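Local coordinates for protein aminopeptidase N (Francisella tularensis subsp. tularensis, PDB 5DLL) that probably removes N-terminal amino acids from peptides as a zinc-dependent M1-family aminopeptidase, contributing to the breakdown of intracellular peptides, at residues Ser758-Val763 / Gly785-Asn790; Asn826-Lys831 / Asn843-Ile848; Thr712-Leu717 / Asn728-Phe733. All blocks are in the same frame, centred on the assembly; numbering follows the deposited sequence.

Contact 1. Residues Ser758-Val763 / Gly785-Asn790; sequences SALDIV and GGFGAN
Two successive helices of the all-helical C-terminal domain, 759-767 and 777-788, are joined by the ring of F787, which inserts against A759, L760 and V763. The CA atoms of V763 and F787, the nearest such pair across the segments, are 7.8 Å apart. F787 CG stands trans to its own backbone N (chi1 -179°), an orientation that carries the ring across to helix 759-767. There the ring meets one residue after another: L760 CD1 reaches F787 CZ at 3.7 Å, and V763 CG2 lies 4.0 Å from F787 CD1. The methyl of A759 is more distant, CB to F787 CE1 being 4.5 Å. L760 CD1, V763 CG2 and the carbonyl carbon of A759 all approach the ring obliquely. A759 CB also lies 4.2 Å from N790 ND2, so the amide of N790 borders the apolar patch. That amide is occupied outside the two segments: ND2 donates to the carbonyl oxygens of A752 and I754, while OD1 accepts a weak bond from Q793 N, capping the start of helix 791-794. F804 of helix 800-815 touches L760 and V763. Cohesion between the two segments therefore comes from van der Waals packing around one aromatic ring, and the polar bonds of N790 tie its turn to the chain preceding helix 759-767.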
loop_
_atom_site.group_PDB
_atom_site.type_symbol
_atom_site.label_atom_id
_atom_site.label_comp_id
_atom_site.label_asym_id
_atom_site.label_seq_id
_atom_site.Cartn_x
_atom_site.Cartn_y
_atom_site.Cartn_z
ATOM N N SER A 758 22.575 -6.259 -24.786
ATOM C CA SER A 758 23.322 -7.126 -23.873
ATOM C C SER A 758 22.762 -7.203 -22.450
ATOM O O SER A 758 23.445 -7.696 -21.554
ATOM C CB SER A 758 24.783 -6.664 -23.808
ATOM O OG SER A 758 24.885 -5.397 -23.180
ATOM N N ALA A 759 21.534 -6.727 -22.239
ATOM C CA ALA A 759 20.905 -6.744 -20.914
ATOM C C ALA A 759 20.782 -8.161 -20.360
ATOM O O ALA A 759 21.113 -8.416 -19.200
ATOM C CB ALA A 759 19.533 -6.084 -20.977
ATOM N N LEU A 760 20.319 -9.081 -21.200
ATOM C CA LEU A 760 20.136 -10.472 -20.796
ATOM C C LEU A 760 21.462 -11.148 -20.464
ATOM O O LEU A 760 21.567 -11.845 -19.456
ATOM C CB LEU A 760 19.412 -11.245 -21.898
ATOM C CG LEU A 760 19.037 -12.699 -21.604
ATOM C CD1 LEU A 760 18.356 -12.844 -20.250
ATOM C CD2 LEU A 760 18.151 -13.227 -22.722
ATOM N N ASP A 761 22.469 -10.935 -21.308
ATOM C CA ASP A 761 23.814 -11.465 -21.066
ATOM C C ASP A 761 24.350 -11.035 -19.707
ATOM O O ASP A 761 24.937 -11.835 -18.979
ATOM C CB ASP A 761 24.783 -10.984 -22.148
ATOM C CG ASP A 761 24.462 -11.549 -23.512
ATOM O OD1 ASP A 761 24.385 -12.792 -23.637
ATOM O OD2 ASP A 761 24.293 -10.748 -24.458
ATOM N N ILE A 762 24.143 -9.764 -19.376
ATOM C CA ILE A 762 24.637 -9.195 -18.127
ATOM C C ILE A 762 23.935 -9.839 -16.938
ATOM O O ILE A 762 24.582 -10.202 -15.956
ATOM C CB ILE A 762 24.456 -7.658 -18.089
ATOM C CG1 ILE A 762 25.349 -6.993 -19.142
ATOM C CG2 ILE A 762 24.801 -7.096 -16.713
ATOM C CD1 ILE A 762 24.868 -5.623 -19.569
ATOM N N VAL A 763 22.617 -9.986 -17.043
ATOM C CA VAL A 763 21.810 -10.611 -15.988
ATOM C C VAL A 763 22.226 -12.070 -15.745
ATOM O O VAL A 763 22.212 -12.542 -14.600
ATOM C CB VAL A 763 20.301 -10.532 -16.321
ATOM C CG1 VAL A 763 19.474 -11.348 -15.336
ATOM C CG2 VAL A 763 19.833 -9.082 -16.318
ATOM N N GLY A 785 12.992 -10.188 -11.129
ATOM C CA GLY A 785 11.808 -9.328 -11.210
ATOM C C GLY A 785 12.106 -8.001 -11.885
ATOM O O GLY A 785 11.249 -7.435 -12.561
ATOM N N GLY A 786 13.327 -7.507 -11.693
ATOM C CA GLY A 786 13.808 -6.316 -12.383
ATOM C C GLY A 786 13.981 -6.516 -13.878
ATOM O O GLY A 786 13.757 -5.590 -14.652
ATOM N N PHE A 787 14.386 -7.716 -14.290
ATOM C CA PHE A 787 14.506 -8.027 -15.713
ATOM C C PHE A 787 13.138 -8.237 -16.352
ATOM O O PHE A 787 12.928 -7.873 -17.507
ATOM C CB PHE A 787 15.382 -9.256 -15.953
ATOM C CG PHE A 787 15.553 -9.586 -17.409
ATOM C CD1 PHE A 787 16.358 -8.796 -18.219
ATOM C CD2 PHE A 787 14.882 -10.659 -17.978
ATOM C CE1 PHE A 787 16.506 -9.078 -19.567
ATOM C CE2 PHE A 787 15.027 -10.949 -19.324
ATOM C CZ PHE A 787 15.839 -10.157 -20.120
ATOM N N GLY A 788 12.210 -8.821 -15.600
ATOM C CA GLY A 788 10.831 -8.982 -16.061
ATOM C C GLY A 788 10.100 -7.664 -16.262
ATOM O O GLY A 788 9.142 -7.601 -17.033
ATOM N N ALA A 789 10.546 -6.619 -15.562
ATOM C CA ALA A 789 9.992 -5.264 -15.706
ATOM C C ALA A 789 10.730 -4.409 -16.748
ATOM O O ALA A 789 10.296 -3.299 -17.049
ATOM C CB ALA A 789 9.992 -4.554 -14.361
ATOM N N ASN A 790 11.845 -4.920 -17.275
ATOM C CA ASN A 790 12.565 -4.298 -18.389
ATOM C C ASN A 790 11.846 -4.646 -19.690
ATOM O O ASN A 790 12.104 -5.691 -20.287
ATOM C CB ASN A 790 14.022 -4.796 -18.415
ATOM C CG ASN A 790 14.847 -4.193 -19.546
ATOM O OD1 ASN A 790 14.317 -3.757 -20.566
ATOM N ND2 ASN A 790 16.162 -4.187 -19.370
#

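Contact 2. Residues Asn826-Lys831 / Asn843-Ile848; sequences NLMSWK and NALEKI
The indole of W830 meets L845 obliquely, with W830 CD1 3.7 Å from L845 CD1. Over one face of the ring lies K831 CG, 3.6 Å above the plane and displaced toward the rim, while L827 O sits at the edge, in plane. K842 makes a cation-pi interaction with the same indole, and W830 NE1 donates to S864 O of helix 855-866, so the buried N-H has an acceptor. With W830 CG placed between the backbone N and the carbonyl carbon (chi1 62°), the indole is turned toward the helix and crosses the side chain of L845 at about a right angle. The two branches of L845 divide the work. CD1 rests against both the indole and the backbone, 3.6 Å from L827 O, whereas CD2 packs 3.6 Å from L827 CB and touches M828 CG more loosely. Further out, L827 spreads its own branches over the helix: CD2 lies 3.8 Å from A844 CB, and CD1 is 3.8 Å from I848 CD1. A844, L845 and I848 follow the i, i+1, i+4 spacing of one helical face. Y802 and M805 of helix 800-815 also touch L827, and L865 touches L845. The arrangement is that of an interhelical loop folding back on the helix that follows it, here 835-849, within the helical C-terminal domain of an M1 aminopeptidase.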
loop_
_atom_site.group_PDB
_atom_site.type_symbol
_atom_site.label_atom_id
_atom_site.label_comp_id
_atom_site.label_asym_id
_atom_site.label_seq_id
_atom_site.Cartn_x
_atom_site.Cartn_y
_atom_site.Cartn_z
ATOM N N ASN A 826 5.375 -13.526 -14.457
ATOM C CA ASN A 826 5.980 -12.858 -15.616
ATOM C C ASN A 826 5.608 -13.463 -16.971
ATOM O O ASN A 826 5.722 -12.791 -17.998
ATOM C CB ASN A 826 7.512 -12.853 -15.490
ATOM C CG ASN A 826 8.021 -11.830 -14.486
ATOM O OD1 ASN A 826 7.742 -10.637 -14.600
ATOM N ND2 ASN A 826 8.787 -12.292 -13.510
ATOM N N LEU A 827 5.193 -14.728 -16.974
ATOM C CA LEU A 827 4.862 -15.453 -18.204
ATOM C C LEU A 827 3.360 -15.653 -18.414
ATOM O O LEU A 827 2.948 -16.113 -19.476
ATOM C CB LEU A 827 5.553 -16.823 -18.188
ATOM C CG LEU A 827 7.078 -16.790 -18.315
ATOM C CD1 LEU A 827 7.685 -18.088 -17.809
ATOM C CD2 LEU A 827 7.504 -16.517 -19.753
ATOM N N MET A 828 2.549 -15.284 -17.422
ATOM C CA MET A 828 1.131 -15.658 -17.392
ATOM C C MET A 828 0.189 -14.621 -18.021
ATOM O O MET A 828 -1.028 -14.791 -17.978
ATOM C CB MET A 828 0.707 -15.953 -15.947
ATOM C CG MET A 828 1.682 -16.866 -15.208
ATOM S SD MET A 828 1.129 -17.579 -13.641
ATOM C CE MET A 828 0.142 -16.251 -12.945
ATOM N N SER A 829 0.750 -13.566 -18.616
ATOM C CA SER A 829 -0.042 -12.541 -19.314
ATOM C C SER A 829 -0.263 -12.837 -20.808
ATOM O O SER A 829 -0.891 -12.050 -21.508
ATOM C CB SER A 829 0.635 -11.178 -19.168
ATOM O OG SER A 829 0.763 -10.829 -17.805
ATOM N N TRP A 830 0.245 -13.973 -21.279
ATOM C CA TRP A 830 0.199 -14.375 -22.697
ATOM C C TRP A 830 -1.093 -14.058 -23.494
ATOM O O TRP A 830 -1.033 -13.878 -24.712
ATOM C CB TRP A 830 0.526 -15.876 -22.806
ATOM C CG TRP A 830 -0.455 -16.764 -22.095
ATOM C CD1 TRP A 830 -0.353 -17.255 -20.824
ATOM C CD2 TRP A 830 -1.693 -17.264 -22.618
ATOM N NE1 TRP A 830 -1.451 -18.031 -20.525
ATOM C CE2 TRP A 830 -2.289 -18.049 -21.610
ATOM C CE3 TRP A 830 -2.355 -17.123 -23.843
ATOM C CZ2 TRP A 830 -3.516 -18.695 -21.796
ATOM C CZ3 TRP A 830 -3.572 -17.760 -24.022
ATOM C CH2 TRP A 830 -4.139 -18.537 -23.006
ATOM N N LYS A 831 -2.248 -14.006 -22.827
ATOM C CA LYS A 831 -3.502 -13.594 -23.480
ATOM C C LYS A 831 -3.447 -12.190 -24.098
ATOM O O LYS A 831 -4.098 -11.929 -25.109
ATOM C CB LYS A 831 -4.675 -13.641 -22.495
ATOM C CG LYS A 831 -5.244 -15.026 -22.263
ATOM C CD LYS A 831 -6.560 -14.954 -21.508
ATOM C CE LYS A 831 -7.280 -16.291 -21.520
ATOM N NZ LYS A 831 -8.647 -16.176 -20.944
ATOM N N ASN A 843 4.900 -21.743 -24.549
ATOM C CA ASN A 843 6.005 -22.701 -24.614
ATOM C C ASN A 843 6.785 -22.727 -23.305
ATOM O O ASN A 843 7.077 -23.795 -22.771
ATOM C CB ASN A 843 6.974 -22.355 -25.746
ATOM C CG ASN A 843 6.378 -22.565 -27.123
ATOM O OD1 ASN A 843 5.275 -23.082 -27.265
ATOM N ND2 ASN A 843 7.111 -22.153 -28.150
ATOM N N ALA A 844 7.108 -21.541 -22.797
ATOM C CA ALA A 844 7.837 -21.397 -21.536
ATOM C C ALA A 844 7.035 -21.894 -20.335
ATOM O O ALA A 844 7.599 -22.503 -19.433
ATOM C CB ALA A 844 8.265 -19.947 -21.325
ATOM N N LEU A 845 5.734 -21.622 -20.315
ATOM C CA LEU A 845 4.863 -22.162 -19.269
ATOM C C LEU A 845 4.775 -23.689 -19.355
ATOM O O LEU A 845 4.850 -24.374 -18.339
ATOM C CB LEU A 845 3.461 -21.548 -19.348
ATOM C CG LEU A 845 3.345 -20.084 -18.913
ATOM C CD1 LEU A 845 1.925 -19.580 -19.134
ATOM C CD2 LEU A 845 3.758 -19.903 -17.458
ATOM N N GLU A 846 4.622 -24.216 -20.567
ATOM C CA GLU A 846 4.562 -25.666 -20.777
ATOM C C GLU A 846 5.904 -26.349 -20.483
ATOM O O GLU A 846 5.931 -27.513 -20.095
ATOM C CB GLU A 846 4.073 -25.997 -22.198
ATOM C CG GLU A 846 2.557 -25.928 -22.353
ATOM C CD GLU A 846 2.097 -25.779 -23.796
ATOM O OE1 GLU A 846 2.898 -26.034 -24.723
ATOM O OE2 GLU A 846 0.923 -25.405 -24.008
ATOM N N LYS A 847 7.005 -25.624 -20.665
ATOM C CA LYS A 847 8.334 -26.127 -20.322
ATOM C C LYS A 847 8.490 -26.266 -18.807
ATOM O O LYS A 847 9.099 -27.219 -18.322
ATOM C CB LYS A 847 9.414 -25.199 -20.890
ATOM C CG LYS A 847 10.813 -25.793 -20.954
ATOM C CD LYS A 847 11.659 -25.370 -19.768
ATOM C CE LYS A 847 13.060 -25.957 -19.846
ATOM N NZ LYS A 847 13.827 -25.449 -21.014
ATOM N N ILE A 848 7.933 -25.316 -18.066
ATOM C CA ILE A 848 7.919 -25.372 -16.601
ATOM C C ILE A 848 7.060 -26.554 -16.124
ATOM O O ILE A 848 7.488 -27.347 -15.286
ATOM C CB ILE A 848 7.399 -24.035 -16.001
ATOM C CG1 ILE A 848 8.407 -22.904 -16.259
ATOM C CG2 ILE A 848 7.129 -24.160 -14.504
ATOM C CD1 ILE A 848 7.808 -21.511 -16.215
#

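Contact 3. Residues Thr712-Leu717 / Asn728-Phe733; sequences TAFTEL and NAINEF
F714 and F733 stack in an offset manner between helices 707-717 and 723-736, their ring centroids 4.6 Å apart and their planes inclined by 17°. In each phenylalanine CG is trans to the backbone N, which for F714 (chi1 -175°) sends the ring out toward the second helix. The side chains nevertheless cross at about a right angle, and each ring has a CD2 atom of the other over one face, displaced toward the rim. F733 also brings its CB over the face of F714, 4.3 Å from the ring centroid, so a CH-pi contact accompanies the stack. At the edge of the F714 ring, in plane, lies the methyl of A729, with CB 3.9 Å from F714 CD1. L717 approaches that methyl by one branch alone, L717 CD2 standing 3.8 Å from A729 CB. I730 points its CB away, yet its CG1 comes within 4.3 Å of F714 CZ. The aromatic cluster extends beyond the pair: W747 of helix 741-752 lies nearly parallel to F733 and donates its NE1 N-H to I730 O. With segment axes 10.1 Å apart at closest approach and running at 152°, this is an antiparallel pair of consecutive helices, as expected in a helical-repeat domain of the ARM type.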
loop_
_atom_site.group_PDB
_atom_site.type_symbol
_atom_site.label_atom_id
_atom_site.label_comp_id
_atom_site.label_asym_id
_atom_site.label_seq_id
_atom_site.Cartn_x
_atom_site.Cartn_y
_atom_site.Cartn_z
ATOM N N THR A 712 20.423 8.356 -9.516
ATOM C CA THR A 712 20.084 9.037 -10.763
ATOM C C THR A 712 21.283 9.068 -11.707
ATOM O O THR A 712 21.153 8.768 -12.890
ATOM C CB THR A 712 19.609 10.478 -10.503
ATOM O OG1 THR A 712 18.553 10.464 -9.537
ATOM C CG2 THR A 712 19.104 11.125 -11.786
ATOM N N ALA A 713 22.451 9.420 -11.173
ATOM C CA ALA A 713 23.677 9.465 -11.966
ATOM C C ALA A 713 23.998 8.102 -12.579
ATOM O O ALA A 713 24.289 8.006 -13.771
ATOM C CB ALA A 713 24.836 9.942 -11.113
ATOM N N PHE A 714 23.937 7.056 -11.758
ATOM C CA PHE A 714 24.188 5.685 -12.213
ATOM C C PHE A 714 23.196 5.265 -13.296
ATOM O O PHE A 714 23.601 4.808 -14.363
ATOM C CB PHE A 714 24.135 4.712 -11.023
ATOM C CG PHE A 714 24.496 3.280 -11.362
ATOM C CD1 PHE A 714 25.540 2.979 -12.234
ATOM C CD2 PHE A 714 23.813 2.226 -10.765
ATOM C CE1 PHE A 714 25.872 1.659 -12.527
ATOM C CE2 PHE A 714 24.140 0.908 -11.056
ATOM C CZ PHE A 714 25.172 0.624 -11.937
ATOM N N THR A 715 21.904 5.438 -13.025
ATOM C CA THR A 715 20.848 5.068 -13.973
ATOM C C THR A 715 21.065 5.682 -15.361
ATOM O O THR A 715 20.895 5.007 -16.374
ATOM C CB THR A 715 19.453 5.500 -13.464
ATOM O OG1 THR A 715 19.237 4.997 -12.138
ATOM C CG2 THR A 715 18.339 4.998 -14.393
ATOM N N GLU A 716 21.442 6.957 -15.399
ATOM C CA GLU A 716 21.604 7.678 -16.664
ATOM C C GLU A 716 22.934 7.335 -17.333
ATOM O O GLU A 716 23.035 7.333 -18.561
ATOM C CB GLU A 716 21.494 9.187 -16.445
ATOM C CG GLU A 716 20.227 9.642 -15.728
ATOM C CD GLU A 716 18.942 9.352 -16.486
ATOM O OE1 GLU A 716 19.005 8.973 -17.676
ATOM O OE2 GLU A 716 17.856 9.514 -15.880
ATOM N N LEU A 717 23.945 7.030 -16.524
ATOM C CA LEU A 717 25.233 6.558 -17.036
ATOM C C LEU A 717 25.087 5.195 -17.735
ATOM O O LEU A 717 25.891 4.857 -18.601
ATOM C CB LEU A 717 26.259 6.470 -15.890
ATOM C CG LEU A 717 27.642 7.120 -16.040
ATOM C CD1 LEU A 717 27.593 8.453 -16.773
ATOM C CD2 LEU A 717 28.271 7.304 -14.662
ATOM N N ASN A 728 32.364 0.784 -16.440
ATOM C CA ASN A 728 33.090 1.435 -15.355
ATOM C C ASN A 728 32.173 1.886 -14.229
ATOM O O ASN A 728 32.523 1.751 -13.060
ATOM C CB ASN A 728 33.901 2.621 -15.878
ATOM C CG ASN A 728 35.037 2.191 -16.785
ATOM O OD1 ASN A 728 35.181 1.013 -17.110
ATOM N ND2 ASN A 728 35.849 3.150 -17.201
ATOM N N ALA A 729 31.002 2.411 -14.583
ATOM C CA ALA A 729 30.003 2.813 -13.589
ATOM C C ALA A 729 29.483 1.612 -12.799
ATOM O O ALA A 729 29.226 1.720 -11.599
ATOM C CB ALA A 729 28.849 3.544 -14.258
ATOM N N ILE A 730 29.328 0.475 -13.475
ATOM C CA ILE A 730 28.934 -0.768 -12.819
ATOM C C ILE A 730 29.978 -1.136 -11.765
ATOM O O ILE A 730 29.634 -1.407 -10.615
ATOM C CB ILE A 730 28.757 -1.918 -13.840
ATOM C CG1 ILE A 730 27.512 -1.672 -14.702
ATOM C CG2 ILE A 730 28.620 -3.266 -13.142
ATOM C CD1 ILE A 730 27.422 -2.551 -15.932
ATOM N N ASN A 731 31.248 -1.116 -12.166
ATOM C CA ASN A 731 32.360 -1.454 -11.272
ATOM C C ASN A 731 32.552 -0.421 -10.170
ATOM O O ASN A 731 32.642 -0.775 -8.992
ATOM C CB ASN A 731 33.669 -1.582 -12.058
ATOM C CG ASN A 731 33.619 -2.669 -13.115
ATOM O OD1 ASN A 731 32.760 -3.555 -13.084
ATOM N ND2 ASN A 731 34.545 -2.603 -14.064
ATOM N N GLU A 732 32.626 0.851 -10.571
ATOM C CA GLU A 732 32.779 1.973 -9.640
ATOM C C GLU A 732 31.680 1.962 -8.574
ATOM O O GLU A 732 31.967 2.159 -7.394
ATOM C CB GLU A 732 32.792 3.321 -10.387
ATOM C CG GLU A 732 34.102 3.639 -11.113
ATOM C CD GLU A 732 34.006 4.823 -12.080
ATOM O OE1 GLU A 732 34.822 4.888 -13.025
ATOM O OE2 GLU A 732 33.126 5.695 -11.910
ATOM N N PHE A 733 30.437 1.712 -8.983
ATOM C CA PHE A 733 29.315 1.626 -8.040
ATOM C C PHE A 733 29.481 0.435 -7.090
ATOM O O PHE A 733 29.244 0.562 -5.889
ATOM C CB PHE A 733 27.982 1.525 -8.791
ATOM C CG PHE A 733 26.765 1.778 -7.932
ATOM C CD1 PHE A 733 26.223 0.771 -7.145
ATOM C CD2 PHE A 733 26.142 3.019 -7.934
ATOM C CE1 PHE A 733 25.096 1.003 -6.368
ATOM C CE2 PHE A 733 25.016 3.254 -7.160
ATOM C CZ PHE A 733 24.493 2.245 -6.377
#

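In the fold
All three contacts join elements close in sequence within the helical C-terminal domain, and they follow one another along the chain: contact 3, contact 1, contact 2. Contact 1 is intermediate in space too, its centre about 16 Å from that of contact 3 and about 17 Å from that of contact 2, whereas the centres of contacts 2 and 3 are about 33 Å apart. Contacts 1 and 2 touch directly, G788 CA lying 3.8 Å from N826 OD1. A second link is Y794, which packs on F787 and bonds N826 O through its hydroxyl. The zinc ligands H309, H313 and E332 lie away from all three, making these packing elements rather than parts of the metal site.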